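Local coordinates for protein amidase, hydantoinase/carbamoylase family (Burkholderia vietnamiensis, PDB 5I4M) that probably hydrolyses the carbon-nitrogen bond of N-carbamoyl-L-amino acids, as a two-zinc enzyme of the peptidase M20 family, at residues T76-V79 against V85-R88; G151-P156 against G185-R190; S161-F164 against P169-Y172; N271-D276 against D320-D325; F394-D399 against P411-A416. All blocks are in the same frame, centred on the assembly; numbering follows the deposited sequence.

Contact 1 (T76-V79 against V85-R88); sequences TVTV and VFMR
Phe-86 N gives its hydrogen to Thr-78 O at 2.9 Å, along an almost straight line (178° at the hydrogen). Thr-78 N returns a bond to Phe-86 O, and Thr-76 and Arg-88 exchange a second such pair, with Arg-88 N to Thr-76 O at 2.9 Å. Two waters extend the pairing on the face that carries Thr-76 and Thr-78. One donates to Phe-86 O and also bonds Thr-78 OG1 at 2.7 Å; the other does the same between Arg-88 O and Thr-76 OG1. Both threonine hydroxyls sit between their own backbone N and carbonyl carbon, chi1 53° and 52°, which places them over the partner strand. This is an antiparallel beta hairpin, and strand 85-89 continues the sheet by pairing with strand 141-145. Thr-78 OG1 also touches Phe-86 CB at 3.5 Å. On the other face the contacts are apolar. Val-77 CG1 meets Val-85 CG1 at 3.8 Å, and Val-77 CG2 lies beside Met-87 CG at 4.0 Å, the two side chains pointing the same way. Helix 57-72 packs on this face. Arg-88 extends away from the hairpin to a salt bridge with Glu-142, and Arg-202 makes a cation-pi contact with the Phe-86 ring.

Contact 2 (G151-P156 against G185-R190); sequences GSRFAP and GEELAR
Arg-153 and Phe-154 reach from a loop to Glu-187 on a helix, and the backbones stay well apart. The nearest CA atoms, Phe-154 CA and Glu-187 CA, are 10.7 Å from each other. The loop 151-156 has no regular structure and ends in a cis peptide bond before Pro-156. Segment 185-190 is regular helix, with Arg-190 N bonded to Glu-186 O. Arg-153 is fully extended, CG anti to the backbone N (chi1 177°), and this carries its guanidinium to the helix. Its NH2 donates to Glu-187 OE1 at 2.8 Å in a salt bridge. The oxygen lies in the guanidinium plane, but the nitrogen approaches it from above the carboxylate plane, and the two planes are 81° apart. Glu-187 bends at chi2 (-66°), which turns its carboxylate to where both arginines meet it. From the same helix Arg-190 NE reaches Glu-187 OE2 at 3.0 Å, and weak bonds run from NE and NH2 to OE1. Arg-153, Glu-187 and Arg-190 form a salt-bridge network; the one carboxylate probably offsets part of the two positive charges, and Asp-178 (to Arg-153 NH2) and Asp-57 (to Arg-190 NH1) add to it. Phe-154 CZ lies 3.4 Å above one face of the Arg-153 guanidinium, toward the rim, and meets Glu-187 CG at 4.1 Å by the ring edge. Ser-152 OG is hydrogen-bonded to Ser-294 OG of the second subunit. The loop follows strand 141-145 and the zinc ligands Glu-149 and Glu-150 and leads into helix 159-164; its Pro-156 touches helix 170-175 and strand 337-350.

Contact 3 (S161-F164 against P169-Y172); sequences SGVF and PLEY
Val-163 meets the first turn of the next helix with both of its methyl groups. Its CB points toward segment 169-172, and the two branches divide the work. CG1, anti to the backbone N (chi1 176°), comes up against the backbone of Leu-170, with Leu-170 CA at 3.9 Å. The same methyl is 4.0 Å from Leu-170 N. Only after that does it find the Leu-170 side chain, at CB, 4.3 Å away. CG2, on the other branch, lies 4.0 Å from Pro-169 O. The valine therefore packs mainly on main-chain atoms, and the CB of Pro-169 points away from it. No hydrogen bond joins the two segments. The arrangement is a helix-loop-helix: helix 159-164 ends, four loop residues follow, and helix 170-175 starts with Pro-169 at its N-cap. The carbonyl that faces CG2 is used within that start, since Tyr-172 N bonds Pro-169 O at 2.9 Å. The CA atoms of Val-163 and Pro-169 are 5.8 Å apart, which brings the last turn of one helix close to the first turn of the other. Leu-170 has its CB directed past Val-163, and its side chain touches Thr-81 and Met-82. Val-163 is buried, and Cys-199 also packs on it. Tyr-172 stacks its ring with Phe-168, and on the first helix Phe-164 sets its ring edge-to-face with Trp-146.

Contact 4 (N271-D276 against D320-D325); sequences NRIGLD and DAALRD
Ile-273 and Ala-322 join two helices whose surfaces also carry salt bridges, and Asp-320 OD1 is gripped by more than one group. Arg-324 NE, one turn further along the same helix, donates to Asp-320 OD1 at 2.9 Å with an angle of 162° at the hydrogen. The nitrogen comes in on the syn side of the carboxylate, 28° out of its plane. Tyr-237 OH is hydrogen-bonded to the same oxygen, and Arg-235 adds a long, weak ion pair. Asp-320 and Arg-324 both direct their CB atoms away from segment 271-276. The other helix has a weaker pair of the same spacing, with Arg-272 NE 3.3 Å from Asp-276 OD1. Between the helices the contact is apolar and is carried by Ile-273. Its CG1 lies anti to the carbonyl carbon (chi1 -71°), and chi2 extends the chain so that CD1 leads toward the partner helix. CD1 touches Ala-322 CB at 3.8 Å. It then passes over the backbone, 3.5 Å from Leu-323 N, and comes within 4.2 Å of Leu-323 CB. Beside the small Ala-322 side chain the isoleucine tip reaches main-chain atoms, and the CA atoms of Ile-273 and Ala-322 are 7.3 Å apart. Ile-273 and Leu-323 both rest on Phe-308 of strand 297-310. Two helices packed side by side on a sheet are characteristic of the M20 dimerisation domain.

Contact 5 (F394-D399 against P411-A416); sequences FVPCID and PAWIEA
Pro-396 lies over one face of the Trp-413 indole in a CH-pi contact. Pro-396 CB stands 3.5 Å from the centroid of the six-membered ring and only 2° off its normal. Pro-396 CG is above the middle of the indole and 3.5 Å from Trp-413 CE2, while CD stands over the Trp-413 CG-CD2 bond, 3.6 Å from CG. The proline ring thus reaches from the six-membered ring to the edge of the five-membered one. Trp-413 has CG anti to its carbonyl carbon (chi1 -66°), which sends the indole from the helix across the chain that follows strand 390-395. The remaining apolar contacts lie around the indole and its CB. Ile-398 approaches at about a right angle, with CD1 3.8 Å from Trp-413 CH2. Val-395 CB packs on Trp-413 CB at 4.1 Å. Contacts with main-chain atoms complete the set. Val-395 CG1 touches Trp-413 O at 3.4 Å, and Cys-397 CA is 3.7 Å from Trp-413 CZ3. Pro-396 O lies 3.3 Å from Trp-413 CE3; it is buried and has no hydrogen-bonding partner in the model. Glu-219 of helix 217-220 touches Trp-413 and Ile-398. On the sheet side, Val-395 bonds through its backbone to His-211, a zinc ligand, and to Glu-213. The contact therefore joins the end of strand 390-395 to the first turns of helix 411-429, beside strand 206-212 and against helix 29-39.

In the fold
Contact 3 is nested within the chain loop that contact 2 closes. The two touch where Pro-156 CD meets Tyr-172 OH at 3.3 Å, and their centres are 13 Å apart. Contact 3 also meets contact 1, with Phe-164 CE2 packed 3.7 Å from Phe-86 CZ. Contact 5 lies across the chain's centre from contacts 2 and 3. The side chains of Arg-153 and Cys-397 are about 12 and 11 Å from a zinc ion, and about 12 and 10 Å from bound 3-phosphoglyceric acid. In contact 1 the Val-85 side chain is about 10 Å from that of the zinc ligand His-104. Contact 4 stands apart, 43 Å from contact 1 between centres. Like contact 2, it touches the second subunit.

Contact 1 (T76-V79 against V85-R88)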
# COMPACT_ATOMS: atom_id res chain seq x y z
N THR A 76 14.05 -23.22 34.62
CA THR A 76 12.98 -22.43 35.20
C THR A 76 12.73 -21.22 34.30
O THR A 76 13.67 -20.67 33.73
CB THR A 76 13.32 -22.00 36.63
OG1 THR A 76 14.59 -21.34 36.64
CG2 THR A 76 13.39 -23.21 37.53
N VAL A 77 11.47 -20.84 34.16
CA VAL A 77 11.09 -19.86 33.15
C VAL A 77 10.41 -18.68 33.82
O VAL A 77 9.54 -18.86 34.68
CB VAL A 77 10.17 -20.49 32.08
CG1 VAL A 77 9.86 -19.46 30.99
CG2 VAL A 77 10.86 -21.70 31.47
N THR A 78 10.79 -17.48 33.41
CA THR A 78 10.13 -16.25 33.81
C THR A 78 9.86 -15.43 32.54
O THR A 78 10.51 -15.62 31.52
CB THR A 78 10.97 -15.43 34.82
OG1 THR A 78 12.29 -15.25 34.30
CG2 THR A 78 11.04 -16.14 36.18
N VAL A 79 8.88 -14.55 32.62
CA VAL A 79 8.48 -13.70 31.51
C VAL A 79 8.36 -12.29 32.05
O VAL A 79 7.70 -12.08 33.08
CB VAL A 79 7.14 -14.15 30.89
CG1 VAL A 79 6.78 -13.26 29.71
CG2 VAL A 79 7.20 -15.64 30.47
N VAL A 85 11.30 -13.78 27.37
CA VAL A 85 11.21 -15.08 28.03
C VAL A 85 12.60 -15.49 28.47
O VAL A 85 13.51 -15.59 27.63
CB VAL A 85 10.60 -16.14 27.10
CG1 VAL A 85 10.48 -17.47 27.84
CG2 VAL A 85 9.28 -15.68 26.53
N PHE A 86 12.77 -15.78 29.76
CA PHE A 86 14.07 -16.14 30.33
C PHE A 86 14.02 -17.59 30.80
O PHE A 86 13.29 -17.93 31.73
CB PHE A 86 14.42 -15.19 31.48
CG PHE A 86 14.48 -13.75 31.04
CD1 PHE A 86 13.33 -12.96 31.02
CD2 PHE A 86 15.67 -13.19 30.61
CE1 PHE A 86 13.38 -11.63 30.60
CE2 PHE A 86 15.73 -11.87 30.18
CZ PHE A 86 14.59 -11.09 30.18
N MET A 87 14.81 -18.43 30.14
CA MET A 87 14.89 -19.85 30.45
C MET A 87 16.23 -20.10 31.11
O MET A 87 17.28 -19.98 30.47
CB MET A 87 14.70 -20.67 29.18
CG MET A 87 13.31 -20.51 28.56
SD MET A 87 13.19 -20.87 26.79
CE MET A 87 13.72 -19.31 26.08
N ARG A 88 16.20 -20.43 32.40
CA ARG A 88 17.38 -20.37 33.26
C ARG A 88 17.82 -21.77 33.68
O ARG A 88 17.01 -22.56 34.20
CB ARG A 88 17.08 -19.53 34.50
CG ARG A 88 18.18 -19.45 35.52
CD ARG A 88 17.76 -18.45 36.58
NE ARG A 88 18.67 -18.41 37.73
CZ ARG A 88 19.56 -17.45 37.95
NH1 ARG A 88 19.70 -16.44 37.08
NH2 ARG A 88 20.32 -17.51 39.04
O HOH W 1 16.74 -22.32 37.47
O HOH W 2 14.00 -17.28 34.54

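Contact 2 (G151-P156 against G185-R190)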
# COMPACT_ATOMS: atom_id res chain seq x y z
N GLY A 151 10.95 -5.34 14.51
CA GLY A 151 10.45 -3.99 14.31
C GLY A 151 9.63 -3.80 13.05
O GLY A 151 9.53 -2.67 12.55
N SER A 152 9.01 -4.86 12.54
CA SER A 152 8.23 -4.81 11.31
C SER A 152 6.74 -4.57 11.59
O SER A 152 6.14 -3.64 11.05
CB SER A 152 8.41 -6.10 10.51
OG SER A 152 7.57 -6.08 9.35
N ARG A 153 6.14 -5.41 12.44
CA ARG A 153 4.72 -5.24 12.76
C ARG A 153 4.50 -4.05 13.68
O ARG A 153 3.57 -3.25 13.47
CB ARG A 153 4.16 -6.50 13.41
CG ARG A 153 2.70 -6.35 13.82
CD ARG A 153 2.15 -7.57 14.53
NE ARG A 153 0.76 -7.30 14.92
CZ ARG A 153 0.04 -8.03 15.76
NH1 ARG A 153 0.57 -9.10 16.34
NH2 ARG A 153 -1.21 -7.67 16.03
N PHE A 154 5.32 -3.92 14.71
CA PHE A 154 5.39 -2.73 15.54
C PHE A 154 6.80 -2.19 15.38
O PHE A 154 7.76 -2.96 15.43
CB PHE A 154 5.11 -3.01 17.02
CG PHE A 154 4.07 -4.07 17.27
CD1 PHE A 154 4.41 -5.41 17.26
CD2 PHE A 154 2.77 -3.72 17.60
CE1 PHE A 154 3.48 -6.39 17.51
CE2 PHE A 154 1.81 -4.70 17.86
CZ PHE A 154 2.17 -6.04 17.81
N ALA A 155 6.93 -0.89 15.17
CA ALA A 155 8.25 -0.33 14.97
C ALA A 155 8.65 0.54 16.16
O ALA A 155 7.78 1.08 16.85
CB ALA A 155 8.30 0.51 13.69
N PRO A 156 9.94 0.70 16.43
CA PRO A 156 11.07 0.17 15.68
C PRO A 156 11.54 -1.19 16.17
O PRO A 156 10.86 -1.85 16.96
CB PRO A 156 12.15 1.22 15.92
CG PRO A 156 11.91 1.63 17.32
CD PRO A 156 10.39 1.64 17.47
N GLY A 185 1.55 -3.93 24.17
CA GLY A 185 0.99 -4.33 25.46
C GLY A 185 -0.32 -5.09 25.33
O GLY A 185 -0.55 -6.06 26.05
N GLU A 186 -1.19 -4.66 24.42
CA GLU A 186 -2.44 -5.39 24.22
C GLU A 186 -2.18 -6.78 23.67
O GLU A 186 -2.79 -7.76 24.12
CB GLU A 186 -3.35 -4.62 23.26
CG GLU A 186 -3.96 -3.35 23.85
CD GLU A 186 -4.36 -2.33 22.79
OE1 GLU A 186 -4.24 -2.63 21.58
OE2 GLU A 186 -4.80 -1.23 23.19
N GLU A 187 -1.27 -6.89 22.71
CA GLU A 187 -1.03 -8.18 22.07
C GLU A 187 -0.26 -9.13 22.99
O GLU A 187 -0.48 -10.34 22.92
CB GLU A 187 -0.32 -7.97 20.75
CG GLU A 187 -1.24 -7.34 19.70
CD GLU A 187 -2.38 -8.27 19.31
OE1 GLU A 187 -2.25 -9.00 18.31
OE2 GLU A 187 -3.42 -8.27 20.01
N LEU A 188 0.62 -8.60 23.85
CA LEU A 188 1.23 -9.44 24.88
C LEU A 188 0.15 -10.06 25.78
O LEU A 188 0.18 -11.27 26.05
CB LEU A 188 2.21 -8.62 25.73
CG LEU A 188 3.56 -8.22 25.11
CD1 LEU A 188 4.32 -7.20 25.99
CD2 LEU A 188 4.42 -9.46 24.85
N ALA A 189 -0.79 -9.25 26.26
CA ALA A 189 -1.87 -9.80 27.07
C ALA A 189 -2.69 -10.81 26.28
O ALA A 189 -3.08 -11.85 26.82
CB ALA A 189 -2.76 -8.67 27.59
N ARG A 190 -2.92 -10.55 24.99
CA ARG A 190 -3.75 -11.44 24.19
C ARG A 190 -3.14 -12.82 24.07
O ARG A 190 -3.86 -13.83 24.19
CB ARG A 190 -3.99 -10.85 22.80
CG ARG A 190 -5.05 -11.62 22.01
CD ARG A 190 -5.22 -11.07 20.61
NE ARG A 190 -3.99 -11.20 19.84
CZ ARG A 190 -3.60 -12.33 19.27
NH1 ARG A 190 -4.34 -13.42 19.38
NH2 ARG A 190 -2.46 -12.37 18.58

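Contact 3 (S161-F164 against P169-Y172)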
# COMPACT_ATOMS: atom_id res chain seq x y z
N SER A 161 14.53 -5.50 24.08
CA SER A 161 15.86 -5.47 24.68
C SER A 161 16.28 -4.04 24.98
O SER A 161 17.05 -3.81 25.92
CB SER A 161 16.88 -6.18 23.78
OG SER A 161 16.86 -5.68 22.45
N GLY A 162 15.79 -3.07 24.21
CA GLY A 162 16.03 -1.67 24.55
C GLY A 162 15.43 -1.29 25.90
O GLY A 162 16.04 -0.55 26.67
N VAL A 163 14.23 -1.77 26.19
CA VAL A 163 13.66 -1.53 27.52
C VAL A 163 14.51 -2.20 28.58
O VAL A 163 14.84 -1.60 29.62
CB VAL A 163 12.20 -2.03 27.59
CG1 VAL A 163 11.69 -1.85 29.01
CG2 VAL A 163 11.31 -1.31 26.59
N PHE A 164 14.88 -3.46 28.33
CA PHE A 164 15.71 -4.21 29.27
C PHE A 164 16.99 -3.45 29.59
O PHE A 164 17.37 -3.32 30.77
CB PHE A 164 16.04 -5.59 28.69
CG PHE A 164 16.76 -6.50 29.66
CD1 PHE A 164 18.14 -6.39 29.84
CD2 PHE A 164 16.07 -7.45 30.39
CE1 PHE A 164 18.81 -7.21 30.74
CE2 PHE A 164 16.73 -8.27 31.29
CZ PHE A 164 18.11 -8.15 31.46
N PRO A 169 11.83 3.59 28.17
CA PRO A 169 10.96 3.24 29.31
C PRO A 169 9.95 2.18 28.90
O PRO A 169 9.55 2.08 27.74
CB PRO A 169 10.28 4.56 29.67
CG PRO A 169 10.36 5.40 28.46
CD PRO A 169 11.54 4.93 27.64
N LEU A 170 9.53 1.38 29.88
CA LEU A 170 8.55 0.33 29.62
C LEU A 170 7.33 0.88 28.89
O LEU A 170 6.83 0.26 27.93
CB LEU A 170 8.13 -0.33 30.93
CG LEU A 170 7.03 -1.40 30.82
CD1 LEU A 170 7.48 -2.58 29.95
CD2 LEU A 170 6.63 -1.84 32.21
N GLU A 171 6.82 2.04 29.32
CA GLU A 171 5.58 2.54 28.74
C GLU A 171 5.75 2.84 27.25
O GLU A 171 4.78 2.78 26.49
CB GLU A 171 5.11 3.78 29.51
CG GLU A 171 6.20 4.79 29.83
CD GLU A 171 6.85 4.59 31.21
OE1 GLU A 171 6.87 5.56 32.00
OE2 GLU A 171 7.36 3.48 31.49
N TYR A 172 6.98 3.14 26.81
CA TYR A 172 7.24 3.31 25.38
C TYR A 172 7.15 1.98 24.65
O TYR A 172 6.52 1.87 23.58
CB TYR A 172 8.62 3.94 25.18
CG TYR A 172 9.11 3.93 23.75
CD1 TYR A 172 8.78 4.96 22.87
CD2 TYR A 172 9.93 2.91 23.28
CE1 TYR A 172 9.25 4.96 21.56
CE2 TYR A 172 10.40 2.90 21.98
CZ TYR A 172 10.06 3.93 21.12
OH TYR A 172 10.54 3.93 19.83

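Contact 4 (N271-D276 against D320-D325)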
# COMPACT_ATOMS: atom_id res chain seq x y z
N ASN A 271 18.03 6.16 -2.03
CA ASN A 271 19.00 5.30 -2.69
C ASN A 271 20.27 6.07 -3.02
O ASN A 271 21.39 5.59 -2.76
CB ASN A 271 18.38 4.70 -3.96
CG ASN A 271 19.33 3.76 -4.69
OD1 ASN A 271 19.50 2.60 -4.30
ND2 ASN A 271 19.93 4.25 -5.75
N ARG A 272 20.12 7.29 -3.54
CA ARG A 272 21.29 8.09 -3.86
C ARG A 272 22.14 8.33 -2.62
O ARG A 272 23.38 8.23 -2.66
CB ARG A 272 20.84 9.42 -4.47
CG ARG A 272 21.96 10.28 -5.00
CD ARG A 272 22.46 9.71 -6.30
NE ARG A 272 23.69 8.94 -6.14
CZ ARG A 272 24.07 7.98 -6.97
NH1 ARG A 272 25.21 7.34 -6.77
NH2 ARG A 272 23.30 7.65 -8.01
N ILE A 273 21.50 8.63 -1.49
CA ILE A 273 22.24 8.87 -0.25
C ILE A 273 22.99 7.60 0.17
O ILE A 273 24.15 7.66 0.59
CB ILE A 273 21.29 9.38 0.84
CG1 ILE A 273 20.87 10.80 0.50
CG2 ILE A 273 21.94 9.28 2.23
CD1 ILE A 273 19.80 11.39 1.41
N GLY A 274 22.34 6.44 0.04
CA GLY A 274 23.06 5.20 0.29
C GLY A 274 24.30 5.07 -0.57
O GLY A 274 25.40 4.80 -0.08
N LEU A 275 24.14 5.29 -1.88
CA LEU A 275 25.27 5.12 -2.78
C LEU A 275 26.33 6.21 -2.58
O LEU A 275 27.51 5.98 -2.85
CB LEU A 275 24.78 5.10 -4.22
CG LEU A 275 23.85 3.94 -4.58
CD1 LEU A 275 23.31 4.13 -6.00
CD2 LEU A 275 24.61 2.63 -4.47
N ASP A 276 25.93 7.39 -2.11
CA ASP A 276 26.89 8.46 -1.91
C ASP A 276 27.80 8.22 -0.71
O ASP A 276 28.76 8.97 -0.52
CB ASP A 276 26.18 9.81 -1.74
CG ASP A 276 25.72 10.41 -3.06
OD1 ASP A 276 26.14 9.92 -4.14
OD2 ASP A 276 24.95 11.39 -3.02
N ASP A 320 21.66 11.48 7.60
CA ASP A 320 20.49 12.11 8.22
C ASP A 320 20.28 13.53 7.72
O ASP A 320 19.17 13.90 7.31
CB ASP A 320 20.67 12.11 9.75
CG ASP A 320 19.62 12.94 10.46
OD1 ASP A 320 18.46 12.50 10.57
OD2 ASP A 320 19.96 14.05 10.93
N ALA A 321 21.34 14.35 7.74
CA ALA A 321 21.19 15.74 7.34
C ALA A 321 20.83 15.85 5.86
O ALA A 321 20.02 16.70 5.47
CB ALA A 321 22.47 16.53 7.65
N ALA A 322 21.39 14.96 5.04
CA ALA A 322 21.10 14.97 3.61
C ALA A 322 19.66 14.58 3.34
O ALA A 322 19.01 15.16 2.45
CB ALA A 322 22.05 14.03 2.86
N LEU A 323 19.14 13.60 4.08
CA LEU A 323 17.73 13.25 3.93
C LEU A 323 16.83 14.43 4.29
O LEU A 323 15.90 14.77 3.55
CB LEU A 323 17.38 12.04 4.80
CG LEU A 323 15.89 11.69 4.80
CD1 LEU A 323 15.50 11.05 3.49
CD2 LEU A 323 15.55 10.76 5.97
N ARG A 324 17.07 15.07 5.44
CA ARG A 324 16.17 16.12 5.88
C ARG A 324 16.19 17.29 4.91
O ARG A 324 15.14 17.87 4.60
CB ARG A 324 16.53 16.58 7.29
CG ARG A 324 16.29 15.50 8.33
CD ARG A 324 16.86 15.90 9.68
NE ARG A 324 16.77 14.82 10.66
CZ ARG A 324 15.77 14.70 11.52
NH1 ARG A 324 14.77 15.57 11.50
NH2 ARG A 324 15.77 13.70 12.39
N ASP A 325 17.37 17.63 4.40
CA ASP A 325 17.49 18.70 3.42
C ASP A 325 16.80 18.33 2.11
O ASP A 325 16.05 19.14 1.54
CB ASP A 325 18.97 18.99 3.18
CG ASP A 325 19.18 20.11 2.19
OD1 ASP A 325 18.75 21.24 2.47
OD2 ASP A 325 19.79 19.86 1.13

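Contact 5 (F394-D399 against P411-A416)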
# COMPACT_ATOMS: atom_id res chain seq x y z
N PHE A 394 28.76 -15.13 14.47
CA PHE A 394 28.12 -15.26 13.16
C PHE A 394 28.49 -16.58 12.52
O PHE A 394 29.60 -17.09 12.71
CB PHE A 394 28.53 -14.14 12.20
CG PHE A 394 27.70 -12.86 12.30
CD1 PHE A 394 26.69 -12.72 13.25
CD2 PHE A 394 27.96 -11.80 11.44
CE1 PHE A 394 25.96 -11.54 13.32
CE2 PHE A 394 27.24 -10.63 11.51
CZ PHE A 394 26.23 -10.50 12.46
N VAL A 395 27.57 -17.12 11.74
CA VAL A 395 27.86 -18.15 10.73
C VAL A 395 27.39 -17.59 9.40
O VAL A 395 26.65 -16.60 9.36
CB VAL A 395 27.17 -19.49 11.07
CG1 VAL A 395 27.53 -19.94 12.48
CG2 VAL A 395 25.65 -19.41 10.85
N PRO A 396 27.81 -18.19 8.27
CA PRO A 396 27.41 -17.67 6.96
C PRO A 396 25.95 -17.97 6.68
O PRO A 396 25.29 -18.71 7.41
CB PRO A 396 28.31 -18.41 5.97
CG PRO A 396 29.37 -19.08 6.79
CD PRO A 396 28.75 -19.31 8.14
N CYS A 397 25.44 -17.38 5.60
CA CYS A 397 24.18 -17.83 5.03
C CYS A 397 24.30 -17.85 3.51
O CYS A 397 25.11 -17.13 2.93
CB CYS A 397 22.99 -16.96 5.46
SG CYS A 397 23.19 -15.19 5.16
N ILE A 398 23.49 -18.70 2.88
CA ILE A 398 23.64 -19.00 1.46
C ILE A 398 23.36 -17.75 0.64
O ILE A 398 22.29 -17.13 0.77
CB ILE A 398 22.72 -20.15 1.04
CG1 ILE A 398 23.15 -21.46 1.71
CG2 ILE A 398 22.70 -20.30 -0.47
CD1 ILE A 398 24.43 -22.04 1.17
N ASP A 399 24.31 -17.38 -0.22
CA ASP A 399 24.22 -16.21 -1.09
C ASP A 399 24.03 -14.93 -0.29
O ASP A 399 23.67 -13.88 -0.84
CB ASP A 399 23.09 -16.38 -2.12
CG ASP A 399 23.33 -17.57 -3.04
OD1 ASP A 399 24.50 -17.86 -3.36
OD2 ASP A 399 22.35 -18.25 -3.42
N PRO A 411 23.90 -27.45 7.42
CA PRO A 411 24.07 -28.10 8.73
C PRO A 411 25.44 -27.87 9.35
O PRO A 411 25.54 -27.65 10.56
CB PRO A 411 23.82 -29.58 8.40
CG PRO A 411 22.85 -29.53 7.24
CD PRO A 411 23.24 -28.32 6.43
N ALA A 412 26.50 -27.91 8.53
CA ALA A 412 27.85 -27.66 9.04
C ALA A 412 27.95 -26.29 9.71
O ALA A 412 28.49 -26.17 10.81
CB ALA A 412 28.87 -27.78 7.91
N TRP A 413 27.45 -25.24 9.04
CA TRP A 413 27.50 -23.90 9.63
C TRP A 413 26.70 -23.84 10.92
O TRP A 413 27.15 -23.24 11.90
CB TRP A 413 26.96 -22.85 8.65
CG TRP A 413 27.78 -22.67 7.44
CD1 TRP A 413 29.09 -23.02 7.26
CD2 TRP A 413 27.34 -22.07 6.22
NE1 TRP A 413 29.49 -22.68 5.99
CE2 TRP A 413 28.43 -22.10 5.33
CE3 TRP A 413 26.12 -21.52 5.79
CZ2 TRP A 413 28.35 -21.60 4.03
CZ3 TRP A 413 26.03 -21.03 4.49
CH2 TRP A 413 27.14 -21.08 3.63
N ILE A 414 25.49 -24.40 10.91
CA ILE A 414 24.63 -24.34 12.08
C ILE A 414 25.32 -25.00 13.27
O ILE A 414 25.37 -24.43 14.37
CB ILE A 414 23.27 -25.00 11.77
CG1 ILE A 414 22.51 -24.15 10.75
CG2 ILE A 414 22.43 -25.20 13.03
CD1 ILE A 414 22.25 -22.72 11.24
N GLU A 415 25.89 -26.19 13.06
CA GLU A 415 26.56 -26.89 14.14
C GLU A 415 27.80 -26.14 14.62
O GLU A 415 28.03 -26.02 15.83
CB GLU A 415 26.93 -28.31 13.69
CG GLU A 415 27.73 -29.11 14.70
CD GLU A 415 27.91 -30.55 14.28
OE1 GLU A 415 28.62 -31.30 14.97
OE2 GLU A 415 27.32 -30.93 13.26
N ALA A 416 28.59 -25.60 13.69
CA ALA A 416 29.82 -24.92 14.07
C ALA A 416 29.54 -23.70 14.94
O ALA A 416 30.23 -23.47 15.95
CB ALA A 416 30.60 -24.49 12.83